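Local coordinates for protein rhamnosidase B (Bacillus sp., PDB 2OKX) that probably hydrolyses terminal alpha-L-rhamnosyl residues from glycosides and oligosaccharides, as a family 78 glycoside hydrolase, at residues E454-P458 with A517-E523. Sequence-based numbering, arbitrary orientation.
Sequences ELEAP and APVKLHE. With CA (calcium ion), chain C.
Glu456 and Lys520 form an antiparallel hydrogen-bonded pair, each amide donating to the other's carbonyl: Glu456 N to Lys520 O at 2.9 Å and Lys520 N to Glu456 O at 3.0 Å. The tight side is the apolar face, where small and branched residues fit closely: the Ala457 methyl meets Val519 CG2 at 3.6 Å, and Leu521 CD1 lies against Leu455 CB. Val519 and Leu521 continue onto Val512 and Leu510 of strand 507-513, packing this sheet against the one holding that strand, within the concanavalin-like region. Further along, His522 and Glu523 both face Glu454 in a classic beta bulge, and Glu454 O accepts from both their amides, the bond from His522 N tilted 25° from the carbonyl plane. At the bulge His522 O binds the calcium ion at 2.6 Å; Val423 O binds it too. The other face is polar and watery, suited to long charged chains. Glu456, its CG anti to the carbonyl carbon (chi1 -62°), reaches obliquely to the edge of the His522 ring, carboxylate and ring planes 17° apart, and one water joins Glu456 OE2 to Lys520 NZ. An alanine in place of Glu456 would probably leave that water and the lysine ammonium without their carboxylate. Another water bridges Glu454 OE2 and Glu523 OE2, 4.4 Å apart, like charges answered by salt bridges to Arg494 and Lys202 respectively.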
loop_
_atom_site.group_PDB
_atom_site.type_symbol
_atom_site.label_atom_id
_atom_site.label_comp_id
_atom_site.label_asym_id
_atom_site.label_seq_id
_atom_site.Cartn_x
_atom_site.Cartn_y
_atom_site.Cartn_z
ATOM N N GLU A 454 -11.491 -23.889 -1.555
ATOM C CA GLU A 454 -11.452 -25.342 -1.570
ATOM C C GLU A 454 -12.469 -25.725 -2.625
ATOM O O GLU A 454 -13.579 -25.189 -2.650
ATOM C CB GLU A 454 -11.849 -25.935 -0.217
ATOM C CG GLU A 454 -11.902 -27.457 -0.232
ATOM C CD GLU A 454 -12.106 -28.060 1.142
ATOM O OE1 GLU A 454 -12.357 -29.277 1.218
ATOM O OE2 GLU A 454 -12.009 -27.322 2.145
ATOM N N LEU A 455 -12.090 -26.638 -3.510
ATOM C CA LEU A 455 -12.990 -27.039 -4.576
ATOM C C LEU A 455 -12.617 -28.385 -5.184
ATOM O O LEU A 455 -11.561 -28.946 -4.891
ATOM C CB LEU A 455 -12.978 -25.968 -5.676
ATOM C CG LEU A 455 -11.610 -25.627 -6.295
ATOM C CD1 LEU A 455 -11.159 -26.747 -7.232
ATOM C CD2 LEU A 455 -11.709 -24.317 -7.074
ATOM N N GLU A 456 -13.510 -28.892 -6.025
ATOM C CA GLU A 456 -13.299 -30.144 -6.744
ATOM C C GLU A 456 -13.431 -29.749 -8.203
ATOM O O GLU A 456 -14.375 -29.053 -8.566
ATOM C CB GLU A 456 -14.385 -31.172 -6.423
ATOM C CG GLU A 456 -14.454 -31.606 -4.982
ATOM C CD GLU A 456 -15.527 -32.650 -4.758
ATOM O OE1 GLU A 456 -16.247 -32.553 -3.746
ATOM O OE2 GLU A 456 -15.647 -33.572 -5.591
ATOM N N ALA A 457 -12.493 -30.177 -9.038
ATOM C CA ALA A 457 -12.565 -29.836 -10.450
ATOM C C ALA A 457 -11.701 -30.758 -11.291
ATOM O O ALA A 457 -10.809 -31.430 -10.777
ATOM C CB ALA A 457 -12.128 -28.388 -10.663
ATOM N N PRO A 458 -11.970 -30.809 -12.600
ATOM C CA PRO A 458 -11.191 -31.657 -13.506
ATOM C C PRO A 458 -9.775 -31.085 -13.574
ATOM O O PRO A 458 -9.573 -29.889 -13.336
ATOM C CB PRO A 458 -11.920 -31.505 -14.839
ATOM C CG PRO A 458 -13.326 -31.185 -14.436
ATOM C CD PRO A 458 -13.136 -30.232 -13.291
ATOM N N ALA A 517 -16.065 -30.905 -16.999
ATOM C CA ALA A 517 -17.065 -31.340 -16.036
ATOM C C ALA A 517 -17.336 -30.205 -15.053
ATOM O O ALA A 517 -16.530 -29.285 -14.916
ATOM C CB ALA A 517 -16.566 -32.572 -15.294
ATOM N N PRO A 518 -18.478 -30.257 -14.353
ATOM C CA PRO A 518 -18.799 -29.198 -13.394
ATOM C C PRO A 518 -17.811 -29.067 -12.245
ATOM O O PRO A 518 -17.229 -30.051 -11.783
ATOM C CB PRO A 518 -20.206 -29.571 -12.922
ATOM C CG PRO A 518 -20.248 -31.055 -13.087
ATOM C CD PRO A 518 -19.560 -31.256 -14.416
ATOM N N VAL A 519 -17.619 -27.833 -11.797
ATOM C CA VAL A 519 -16.726 -27.544 -10.688
ATOM C C VAL A 519 -17.576 -27.352 -9.434
ATOM O O VAL A 519 -18.604 -26.682 -9.471
ATOM C CB VAL A 519 -15.913 -26.252 -10.947
ATOM C CG1 VAL A 519 -15.202 -25.808 -9.666
ATOM C CG2 VAL A 519 -14.901 -26.489 -12.056
ATOM N N LYS A 520 -17.155 -27.964 -8.333
ATOM C CA LYS A 520 -17.874 -27.827 -7.074
ATOM C C LYS A 520 -17.055 -26.928 -6.163
ATOM O O LYS A 520 -15.970 -27.302 -5.718
ATOM C CB LYS A 520 -18.069 -29.186 -6.403
ATOM C CG LYS A 520 -18.990 -30.124 -7.152
ATOM C CD LYS A 520 -19.162 -31.424 -6.390
ATOM C CE LYS A 520 -20.057 -32.391 -7.144
ATOM N NZ LYS A 520 -20.218 -33.667 -6.397
ATOM N N LEU A 521 -17.573 -25.739 -5.890
ATOM C CA LEU A 521 -16.868 -24.805 -5.028
ATOM C C LEU A 521 -17.364 -25.001 -3.597
ATOM O O LEU A 521 -18.502 -24.657 -3.271
ATOM C CB LEU A 521 -17.110 -23.372 -5.514
ATOM C CG LEU A 521 -16.334 -22.220 -4.863
ATOM C CD1 LEU A 521 -14.848 -22.551 -4.777
ATOM C CD2 LEU A 521 -16.551 -20.952 -5.682
ATOM N N HIS A 522 -16.514 -25.585 -2.756
ATOM C CA HIS A 522 -16.865 -25.831 -1.363
ATOM C C HIS A 522 -16.830 -24.550 -0.548
ATOM O O HIS A 522 -17.628 -24.372 0.369
ATOM C CB HIS A 522 -15.935 -26.878 -0.746
ATOM C CG HIS A 522 -16.239 -28.277 -1.187
ATOM N ND1 HIS A 522 -15.857 -28.769 -2.416
ATOM C CD2 HIS A 522 -16.941 -29.267 -0.587
ATOM C CE1 HIS A 522 -16.312 -30.002 -2.556
ATOM N NE2 HIS A 522 -16.973 -30.328 -1.461
ATOM N N GLU A 523 -15.895 -23.667 -0.876
ATOM C CA GLU A 523 -15.790 -22.383 -0.198
ATOM C C GLU A 523 -14.749 -21.457 -0.808
ATOM O O GLU A 523 -13.716 -21.900 -1.315
ATOM C CB GLU A 523 -15.491 -22.560 1.293
ATOM C CG GLU A 523 -14.236 -23.345 1.620
ATOM C CD GLU A 523 -14.017 -23.461 3.119
ATOM O OE1 GLU A 523 -15.003 -23.719 3.837
ATOM O OE2 GLU A 523 -12.868 -23.300 3.582
HETATM CA CA CA C . -18.482 -25.870 2.308
HETATM O O HOH W 1 -10.967 -25.084 3.032
HETATM O O HOH W 2 -17.880 -34.852 -6.149
HETATM O O HOH W 3 -17.998 -23.996 3.592
HETATM O O HOH W 4 -18.862 -27.834 0.980
HETATM O O HOH W 5 -20.169 -24.715 1.220
#